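Local coordinates for conserved exported protein (Bacteroides fragilis, PDB 3CLW) that is of unknown function but probably hydrolyses O-glycosidic bonds, as a TIM-barrel glycoside hydrolase of the family 30 kind, at residues 46-51 and 366-371; 217-222 and 266-271; 371-376 and 382-387. All coordinates share one frame; numbering follows the deposited sequence.

Contact 1 of 3, residues 46-51 and 366-371; sequences ADLLFK and VPIQLL
Ile368 joins the small sheet of strands 360-361, 368-371 and 386-389 to helix 39-50, one of the helices that wrap the TIM barrel, by lodging its end methyl against Leu48 and Leu49 near the close of that helix. The contact is purely apolar, and its residues are buried. Helix and strand stand well apart at backbone level: the nearest pair, Leu48 CA and Ile368 CA, is 8.7 Å apart, and side chains bridge the gap. Ile368 supplies about half of the buried surface, and Leu48 and Leu49 share nearly all the rest in almost equal parts. The CG1 branch of Ile368 is anti to the carbonyl carbon (chi1 -68°) and CD1 then continues outward (chi2 161°), which carries the methyl to the helix. On one flank Ile368 CD1 lies 4.3 Å from Leu48 CB; on another it approaches Leu49 CD2 to 4.0 Å. The side chains of Leu49 and Ile368 cross at about a right angle, meeting through these two end methyls, CD2 and CD1. The distances are those of ordinary van der Waals packing, without strain.

The helix end is itself well fixed. Phe50 N still bonds to Ala46 O at 3.0 Å, and Lys51 is the first residue to depart from helical angles. Further backbone bonds tie Leu48 to Met63 and Leu49 to Leu65. From the strand side, Ile368 shares backbone bonding with Ala359 and its side chain rests on Val360, while Ile387 and Thr389 of strand 386-389 touch Leu48. Helix 108-119 is a further neighbour, its Phe113 touching Leu49. Within the helix, Leu49 CB also sits over the centre of the Phe50 ring, 3.6 Å above its plane.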
loop_
_atom_site.group_PDB
_atom_site.type_symbol
_atom_site.label_atom_id
_atom_site.label_comp_id
_atom_site.label_asym_id
_atom_site.label_seq_id
_atom_site.Cartn_x
_atom_site.Cartn_y
_atom_site.Cartn_z
ATOM N N ALA A 46 4.349 15.552 -6.114
ATOM C CA ALA A 46 4.979 15.377 -4.807
ATOM C C ALA A 46 4.191 16.007 -3.634
ATOM O O ALA A 46 4.088 15.403 -2.548
ATOM C CB ALA A 46 6.402 15.896 -4.833
ATOM N N ASP A 47 3.637 17.204 -3.850
ATOM C CA ASP A 47 2.765 17.800 -2.861
ATOM C C ASP A 47 1.501 16.942 -2.598
ATOM O O ASP A 47 1.158 16.722 -1.446
ATOM C CB ASP A 47 2.362 19.250 -3.221
ATOM C CG ASP A 47 3.545 20.243 -3.209
ATOM O OD1 ASP A 47 4.638 19.978 -2.618
ATOM O OD2 ASP A 47 3.362 21.323 -3.813
ATOM N N LEU A 48 0.810 16.492 -3.650
ATOM C CA LEU A 48 -0.418 15.658 -3.494
ATOM C C LEU A 48 -0.143 14.365 -2.720
ATOM O O LEU A 48 -1.011 13.867 -2.018
ATOM C CB LEU A 48 -1.065 15.317 -4.855
ATOM C CG LEU A 48 -1.742 16.495 -5.621
ATOM C CD1 LEU A 48 -1.821 16.229 -7.128
ATOM C CD2 LEU A 48 -3.107 16.839 -5.052
ATOM N N LEU A 49 1.094 13.876 -2.822
ATOM C CA LEU A 49 1.479 12.580 -2.239
ATOM C C LEU A 49 1.925 12.697 -0.786
ATOM O O LEU A 49 1.510 11.905 0.037
ATOM C CB LEU A 49 2.596 11.962 -3.072
ATOM C CG LEU A 49 2.282 11.541 -4.500
ATOM C CD1 LEU A 49 3.469 10.878 -5.206
ATOM C CD2 LEU A 49 1.135 10.598 -4.493
ATOM N N PHE A 50 2.741 13.717 -0.482
ATOM C CA PHE A 50 3.570 13.733 0.729
ATOM C C PHE A 50 3.353 14.887 1.701
ATOM O O PHE A 50 3.649 14.736 2.889
ATOM C CB PHE A 50 5.056 13.716 0.352
ATOM C CG PHE A 50 5.425 12.594 -0.551
ATOM C CD1 PHE A 50 5.142 11.256 -0.182
ATOM C CD2 PHE A 50 6.048 12.849 -1.776
ATOM C CE1 PHE A 50 5.466 10.201 -1.028
ATOM C CE2 PHE A 50 6.397 11.800 -2.633
ATOM C CZ PHE A 50 6.104 10.462 -2.251
ATOM N N LYS A 51 2.864 16.023 1.202
ATOM C CA LYS A 51 2.952 17.265 1.960
ATOM C C LYS A 51 1.773 17.373 2.916
ATOM O O LYS A 51 0.631 17.395 2.498
ATOM C CB LYS A 51 3.033 18.480 1.012
ATOM C CG LYS A 51 3.393 19.795 1.695
ATOM C CD LYS A 51 3.591 20.881 0.663
ATOM C CE LYS A 51 4.046 22.193 1.273
ATOM N NZ LYS A 51 4.267 23.203 0.182
ATOM N N VAL A 366 -6.275 4.496 -9.316
ATOM C CA VAL A 366 -5.368 4.861 -8.215
ATOM C C VAL A 366 -5.629 6.360 -7.916
ATOM O O VAL A 366 -6.554 6.924 -8.490
ATOM C CB VAL A 366 -3.883 4.588 -8.549
ATOM C CG1 VAL A 366 -3.610 3.074 -8.758
ATOM C CG2 VAL A 366 -3.435 5.403 -9.743
ATOM N N PRO A 367 -4.912 6.953 -6.943
ATOM C CA PRO A 367 -5.062 8.381 -6.572
ATOM C C PRO A 367 -4.922 9.417 -7.708
ATOM O O PRO A 367 -5.708 10.355 -7.769
ATOM C CB PRO A 367 -3.966 8.587 -5.534
ATOM C CG PRO A 367 -3.814 7.225 -4.938
ATOM C CD PRO A 367 -3.961 6.263 -6.051
ATOM N N ILE A 368 -3.914 9.275 -8.556
ATOM C CA ILE A 368 -3.624 10.274 -9.579
ATOM C C ILE A 368 -3.723 9.634 -10.951
ATOM O O ILE A 368 -3.073 8.616 -11.233
ATOM C CB ILE A 368 -2.219 10.951 -9.417
ATOM C CG1 ILE A 368 -2.168 11.831 -8.168
ATOM C CG2 ILE A 368 -1.880 11.833 -10.648
ATOM C CD1 ILE A 368 -0.704 12.156 -7.676
ATOM N N GLN A 369 -4.569 10.232 -11.786
ATOM C CA GLN A 369 -4.668 9.874 -13.185
ATOM C C GLN A 369 -3.922 10.908 -14.043
ATOM O O GLN A 369 -4.047 12.101 -13.847
ATOM C CB GLN A 369 -6.120 9.749 -13.619
ATOM C CG GLN A 369 -6.261 9.518 -15.119
ATOM C CD GLN A 369 -7.645 9.118 -15.504
ATOM O OE1 GLN A 369 -8.624 9.584 -14.926
ATOM N NE2 GLN A 369 -7.747 8.248 -16.487
ATOM N N LEU A 370 -3.137 10.402 -14.972
ATOM C CA LEU A 370 -2.255 11.179 -15.813
ATOM C C LEU A 370 -2.970 11.250 -17.145
ATOM O O LEU A 370 -3.334 10.208 -17.679
ATOM C CB LEU A 370 -0.954 10.399 -15.995
ATOM C CG LEU A 370 0.314 10.627 -15.161
ATOM C CD1 LEU A 370 0.142 11.368 -13.811
ATOM C CD2 LEU A 370 0.972 9.288 -14.984
ATOM N N LEU A 371 -3.208 12.457 -17.651
ATOM C CA LEU A 371 -3.955 12.622 -18.921
ATOM C C LEU A 371 -3.021 13.156 -19.997
ATOM O O LEU A 371 -2.351 14.140 -19.768
ATOM C CB LEU A 371 -5.166 13.554 -18.754
ATOM C CG LEU A 371 -6.154 13.135 -17.650
ATOM C CD1 LEU A 371 -7.128 14.259 -17.257
ATOM C CD2 LEU A 371 -6.930 11.884 -18.025
#

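Contact 2 of 3, residues 217-222 and 266-271; sequences AISEAQ and KFKNLF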
loop_
_atom_site.group_PDB
_atom_site.type_symbol
_atom_site.label_atom_id
_atom_site.label_comp_id
_atom_site.label_asym_id
_atom_site.label_seq_id
_atom_site.Cartn_x
_atom_site.Cartn_y
_atom_site.Cartn_z
ATOM N N ALA A 217 22.668 -10.768 5.982
ATOM C CA ALA A 217 23.220 -9.593 5.298
ATOM C C ALA A 217 22.953 -8.273 6.071
ATOM O O ALA A 217 23.833 -7.407 6.169
ATOM C CB ALA A 217 22.660 -9.550 3.860
ATOM N N ILE A 218 21.763 -8.131 6.650
ATOM C CA ILE A 218 21.434 -6.916 7.423
ATOM C C ILE A 218 22.293 -6.805 8.695
ATOM O O ILE A 218 22.656 -5.693 9.112
ATOM C CB ILE A 218 19.926 -6.859 7.811
ATOM C CG1 ILE A 218 19.057 -6.519 6.591
ATOM C CG2 ILE A 218 19.663 -5.857 9.013
ATOM C CD1 ILE A 218 17.544 -6.796 6.799
ATOM N N SER A 219 22.592 -7.968 9.300
ATOM C CA SER A 219 23.382 -8.039 10.521
ATOM C C SER A 219 24.818 -7.676 10.212
ATOM O O SER A 219 25.404 -6.866 10.932
ATOM C CB SER A 219 23.264 -9.429 11.198
ATOM O OG SER A 219 21.989 -9.595 11.805
ATOM N N GLU A 220 25.361 -8.202 9.116
ATOM C CA GLU A 220 26.712 -7.834 8.669
ATOM C C GLU A 220 26.847 -6.340 8.341
ATOM O O GLU A 220 27.857 -5.718 8.671
ATOM C CB GLU A 220 27.137 -8.680 7.457
ATOM C CG GLU A 220 27.686 -10.089 7.828
ATOM C CD GLU A 220 27.681 -11.115 6.653
ATOM O OE1 GLU A 220 27.496 -12.323 6.943
ATOM O OE2 GLU A 220 27.851 -10.720 5.458
ATOM N N ALA A 221 25.824 -5.771 7.696
ATOM C CA ALA A 221 25.823 -4.357 7.332
ATOM C C ALA A 221 25.540 -3.469 8.547
ATOM O O ALA A 221 25.924 -2.319 8.554
ATOM C CB ALA A 221 24.793 -4.097 6.242
ATOM N N GLN A 222 24.854 -4.017 9.553
ATOM C CA GLN A 222 24.365 -3.265 10.712
ATOM C C GLN A 222 23.522 -2.044 10.310
ATOM O O GLN A 222 23.720 -0.947 10.819
ATOM C CB GLN A 222 25.519 -2.857 11.641
ATOM C CG GLN A 222 26.426 -4.039 12.128
ATOM C CD GLN A 222 27.702 -3.534 12.823
ATOM O OE1 GLN A 222 27.678 -3.206 14.004
ATOM N NE2 GLN A 222 28.804 -3.433 12.072
ATOM N N LYS A 266 11.931 -16.482 14.247
ATOM C CA LYS A 266 13.238 -16.487 14.897
ATOM C C LYS A 266 14.244 -15.474 14.355
ATOM O O LYS A 266 15.217 -15.134 15.035
ATOM C CB LYS A 266 13.854 -17.880 14.766
ATOM C CG LYS A 266 14.103 -18.330 13.304
ATOM C CD LYS A 266 14.365 -19.843 13.243
ATOM C CE LYS A 266 14.703 -20.295 11.824
ATOM N NZ LYS A 266 14.871 -21.786 11.661
ATOM N N PHE A 267 14.059 -15.037 13.110
ATOM C CA PHE A 267 15.021 -14.147 12.487
ATOM C C PHE A 267 14.935 -12.755 13.090
ATOM O O PHE A 267 13.879 -12.137 13.102
ATOM C CB PHE A 267 14.858 -14.153 10.981
ATOM C CG PHE A 267 15.238 -15.472 10.344
ATOM C CD1 PHE A 267 16.574 -15.894 10.310
ATOM C CD2 PHE A 267 14.269 -16.307 9.819
ATOM C CE1 PHE A 267 16.927 -17.126 9.732
ATOM C CE2 PHE A 267 14.625 -17.530 9.231
ATOM C CZ PHE A 267 15.950 -17.927 9.188
ATOM N N LYS A 268 16.057 -12.328 13.653
ATOM C CA LYS A 268 16.247 -11.030 14.325
ATOM C C LYS A 268 15.786 -9.835 13.462
ATOM O O LYS A 268 15.201 -8.883 13.966
ATOM C CB LYS A 268 17.746 -10.902 14.637
ATOM C CG LYS A 268 18.214 -9.662 15.372
ATOM C CD LYS A 268 19.736 -9.460 15.185
ATOM C CE LYS A 268 20.244 -8.164 15.899
ATOM N NZ LYS A 268 21.586 -7.599 15.378
ATOM N N ASN A 269 16.062 -9.887 12.163
ATOM C CA ASN A 269 15.843 -8.710 11.308
ATOM C C ASN A 269 14.547 -8.769 10.519
ATOM O O ASN A 269 14.314 -7.937 9.632
ATOM C CB ASN A 269 17.048 -8.458 10.397
ATOM C CG ASN A 269 18.288 -8.152 11.176
ATOM O OD1 ASN A 269 18.281 -7.254 12.016
ATOM N ND2 ASN A 269 19.369 -8.882 10.905
ATOM N N LEU A 270 13.714 -9.759 10.852
ATOM C CA LEU A 270 12.373 -9.859 10.292
ATOM C C LEU A 270 11.529 -8.728 10.842
ATOM O O LEU A 270 11.519 -8.491 12.054
ATOM C CB LEU A 270 11.711 -11.177 10.674
ATOM C CG LEU A 270 10.310 -11.445 10.067
ATOM C CD1 LEU A 270 10.361 -11.935 8.614
ATOM C CD2 LEU A 270 9.493 -12.428 10.966
ATOM N N PHE A 271 10.818 -8.038 9.954
ATOM C CA PHE A 271 9.734 -7.187 10.384
ATOM C C PHE A 271 8.573 -8.089 10.778
ATOM O O PHE A 271 8.076 -8.871 9.946
ATOM C CB PHE A 271 9.325 -6.241 9.256
ATOM C CG PHE A 271 8.210 -5.309 9.624
ATOM C CD1 PHE A 271 8.103 -4.790 10.927
ATOM C CD2 PHE A 271 7.288 -4.893 8.650
ATOM C CE1 PHE A 271 7.073 -3.904 11.254
ATOM C CE2 PHE A 271 6.250 -4.015 8.984
ATOM C CZ PHE A 271 6.142 -3.543 10.290
#
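Ile218 is the first residue of 217-222 to reach the turn at 266-271, and it does so over the flat amide of Asn269. Its CG2 lies 3.4 Å from Asn269 CG, almost straight above the amide plane, with Asn269 OD1 and ND2 both 3.6 Å from the same methyl. The two side chains run past each other in opposite directions. In Ile218, CG2 is set anti to the backbone N and CG1 beside it (chi1 -74°), which places CG2 over the amide while Ile218 CD1 lies 4.0 Å from Asn269 CB.

Next along the helix, Ser219 supplies the polar half. Asn269 ND2 donates to Ser219 OG at 2.9 Å; the oxygen is only 8° out of the amide plane, but the N-H...O angle of 140° makes the bond bent. Ser219 OG also has a weak bond to Asp215 O, one helical turn back, and the aliphatic Lys268 CD passes 4.1 Å from Ser219 OG. The amide is therefore held at its edge by a hydroxyl and covered on one face by the Ile218 CG2 methyl. At Gln222 the helix ends with a positive phi.

The type I turn from Phe267 to Leu270 is further secured by Asp215 OD1, which bonds Asn269 N. Helix 204-221 thus packs beside the start of strand 270-276, on the amino-terminal side of the barrel strands, with Val165 of helix 157-173 and Ile227 of strand 226-232 both touching Ile218.

Contact 3 of 3, residues 371-376 and 382-387; sequences LPLEGS and QYDGEI
Leu371 and Glu386 form an antiparallel hydrogen-bonded pair, and the backbone bonds come first in this contact. Leu371 N donates to Glu386 O at 2.7 Å, and Glu386 N returns to Leu371 O at 2.8 Å. Beyond this pair the two segments separate, and a water continues the bridge, accepting from Leu373 N and donating to Asp384 O at 2.8 Å.

Van der Waals contacts follow, of methyls with carboxylates and backbone. Glu386 CG is anti to the backbone N (chi1 -169°) and its chain is extended, which lays the carboxylate beside Leu371 on the same face, with Leu371 CD1 3.6 Å from Glu386 OE1. Leu373 folds back over the partner backbone: its CD2 is 3.5 Å from Gly385 C, while CD1 meets Asp384 OD2 at 3.6 Å.

Within each segment, polar groups set the shape. In the type II turn from Leu373 to Ser376, Leu373 O accepts both Ser376 N and Ser376 OG, the hydroxyl from above the carbonyl plane. Asp384 OD1 takes Gly385 N and also pairs with Lys41.

The chemistry implies that two short backbone bonds and one water fix the register of the hairpin, while the leucine methyls and carboxylates add close packing but no polar bond, consistent with a surface position.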
loop_
_atom_site.group_PDB
_atom_site.type_symbol
_atom_site.label_atom_id
_atom_site.label_comp_id
_atom_site.label_asym_id
_atom_site.label_seq_id
_atom_site.Cartn_x
_atom_site.Cartn_y
_atom_site.Cartn_z
ATOM N N LEU A 371 -3.208 12.457 -17.651
ATOM C CA LEU A 371 -3.955 12.622 -18.921
ATOM C C LEU A 371 -3.021 13.156 -19.997
ATOM O O LEU A 371 -2.351 14.140 -19.768
ATOM C CB LEU A 371 -5.166 13.554 -18.754
ATOM C CG LEU A 371 -6.154 13.135 -17.650
ATOM C CD1 LEU A 371 -7.128 14.259 -17.257
ATOM C CD2 LEU A 371 -6.930 11.884 -18.025
ATOM N N PRO A 372 -2.968 12.506 -21.167
ATOM C CA PRO A 372 -2.095 13.065 -22.205
ATOM C C PRO A 372 -2.467 14.530 -22.469
ATOM O O PRO A 372 -3.632 14.891 -22.333
ATOM C CB PRO A 372 -2.420 12.218 -23.429
ATOM C CG PRO A 372 -2.908 10.914 -22.859
ATOM C CD PRO A 372 -3.706 11.325 -21.651
ATOM N N LEU A 373 -1.492 15.376 -22.778
ATOM C CA LEU A 373 -1.827 16.712 -23.290
ATOM C C LEU A 373 -2.689 16.541 -24.554
ATOM O O LEU A 373 -2.713 15.459 -25.168
ATOM C CB LEU A 373 -0.567 17.527 -23.557
ATOM C CG LEU A 373 0.345 17.651 -22.333
ATOM C CD1 LEU A 373 1.590 18.467 -22.616
ATOM C CD2 LEU A 373 -0.423 18.210 -21.127
ATOM N N GLU A 374 -3.447 17.558 -24.929
ATOM C CA GLU A 374 -4.472 17.311 -25.943
ATOM C C GLU A 374 -3.907 16.872 -27.282
ATOM O O GLU A 374 -2.855 17.366 -27.727
ATOM C CB GLU A 374 -5.504 18.427 -26.049
ATOM C CG GLU A 374 -5.057 19.658 -26.728
ATOM C CD GLU A 374 -6.232 20.566 -27.118
ATOM O OE1 GLU A 374 -7.238 20.049 -27.677
ATOM O OE2 GLU A 374 -6.127 21.799 -26.868
ATOM N N GLY A 375 -4.587 15.886 -27.869
ATOM C CA GLY A 375 -4.165 15.292 -29.125
ATOM C C GLY A 375 -2.995 14.316 -29.062
ATOM O O GLY A 375 -2.573 13.788 -30.100
ATOM N N SER A 376 -2.478 14.071 -27.848
ATOM C CA SER A 376 -1.261 13.269 -27.653
ATOM C C SER A 376 -1.626 11.855 -27.261
ATOM O O SER A 376 -2.745 11.603 -26.791
ATOM C CB SER A 376 -0.369 13.909 -26.603
ATOM O OG SER A 376 -0.284 15.319 -26.804
ATOM N N GLN A 382 5.333 9.733 -21.013
ATOM C CA GLN A 382 6.728 9.552 -20.536
ATOM C C GLN A 382 7.464 10.912 -20.359
ATOM O O GLN A 382 8.432 11.048 -19.573
ATOM C CB GLN A 382 7.504 8.597 -21.454
ATOM C CG GLN A 382 6.969 7.167 -21.405
ATOM C CD GLN A 382 7.809 6.123 -22.154
ATOM O OE1 GLN A 382 8.695 6.454 -22.939
ATOM N NE2 GLN A 382 7.525 4.845 -21.896
ATOM N N TYR A 383 6.952 11.932 -21.047
ATOM C CA TYR A 383 7.608 13.238 -21.117
ATOM C C TYR A 383 6.896 14.390 -20.416
ATOM O O TYR A 383 7.557 15.246 -19.861
ATOM C CB TYR A 383 7.902 13.607 -22.602
ATOM C CG TYR A 383 8.649 12.493 -23.303
ATOM C CD1 TYR A 383 9.924 12.113 -22.880
ATOM C CD2 TYR A 383 8.067 11.793 -24.357
ATOM C CE1 TYR A 383 10.594 11.069 -23.497
ATOM C CE2 TYR A 383 8.728 10.753 -24.986
ATOM C CZ TYR A 383 9.985 10.395 -24.554
ATOM O OH TYR A 383 10.659 9.365 -25.183
ATOM N N ASP A 384 5.566 14.415 -20.488
ATOM C CA ASP A 384 4.727 15.514 -19.976
ATOM C C ASP A 384 3.265 15.041 -19.991
ATOM O O ASP A 384 2.933 14.098 -20.693
ATOM C CB ASP A 384 4.868 16.736 -20.898
ATOM C CG ASP A 384 4.459 18.033 -20.238
ATOM O OD1 ASP A 384 3.864 18.021 -19.145
ATOM O OD2 ASP A 384 4.710 19.102 -20.836
ATOM N N GLY A 385 2.382 15.707 -19.252
ATOM C CA GLY A 385 0.978 15.320 -19.239
ATOM C C GLY A 385 0.221 16.202 -18.279
ATOM O O GLY A 385 0.770 17.123 -17.729
ATOM N N GLU A 386 -1.053 15.898 -18.080
ATOM C CA GLU A 386 -1.924 16.614 -17.148
ATOM C C GLU A 386 -2.244 15.729 -15.920
ATOM O O GLU A 386 -2.568 14.561 -16.046
ATOM C CB GLU A 386 -3.240 17.008 -17.853
ATOM C CG GLU A 386 -4.117 17.980 -17.055
ATOM C CD GLU A 386 -5.601 17.915 -17.413
ATOM O OE1 GLU A 386 -5.958 17.468 -18.532
ATOM O OE2 GLU A 386 -6.424 18.329 -16.561
ATOM N N ILE A 387 -2.161 16.332 -14.746
ATOM C CA ILE A 387 -2.466 15.687 -13.472
ATOM C C ILE A 387 -3.981 15.792 -13.172
ATOM O O ILE A 387 -4.560 16.880 -13.202
ATOM C CB ILE A 387 -1.625 16.351 -12.350
ATOM C CG1 ILE A 387 -0.141 16.168 -12.639
ATOM C CG2 ILE A 387 -1.988 15.820 -10.981
ATOM C CD1 ILE A 387 0.696 17.311 -12.140
HETATM O O HOH W 1 1.257 14.060 -22.946
#

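Contacts 1 and 3 are neighbours, with centres 15 Å apart, and share Leu371: strand 368-371 packs on helix 39-50 in the first and pairs with strand 386-389 in the third. They also touch through Ile387, whose CG2 is 3.9 Å from Leu48 CD1, so hairpin and helix are packed together. Contact 2 lies across the centre of the chain, its centre about 34 Å from that of contact 1 and about 44 Å from that of contact 3. Along the chain contact 2 is nested inside the span closed by contact 1, and contact 3 follows both. The small sheet is thus fastened to an early barrel helix, while contact 2 joins barrel elements at the far side.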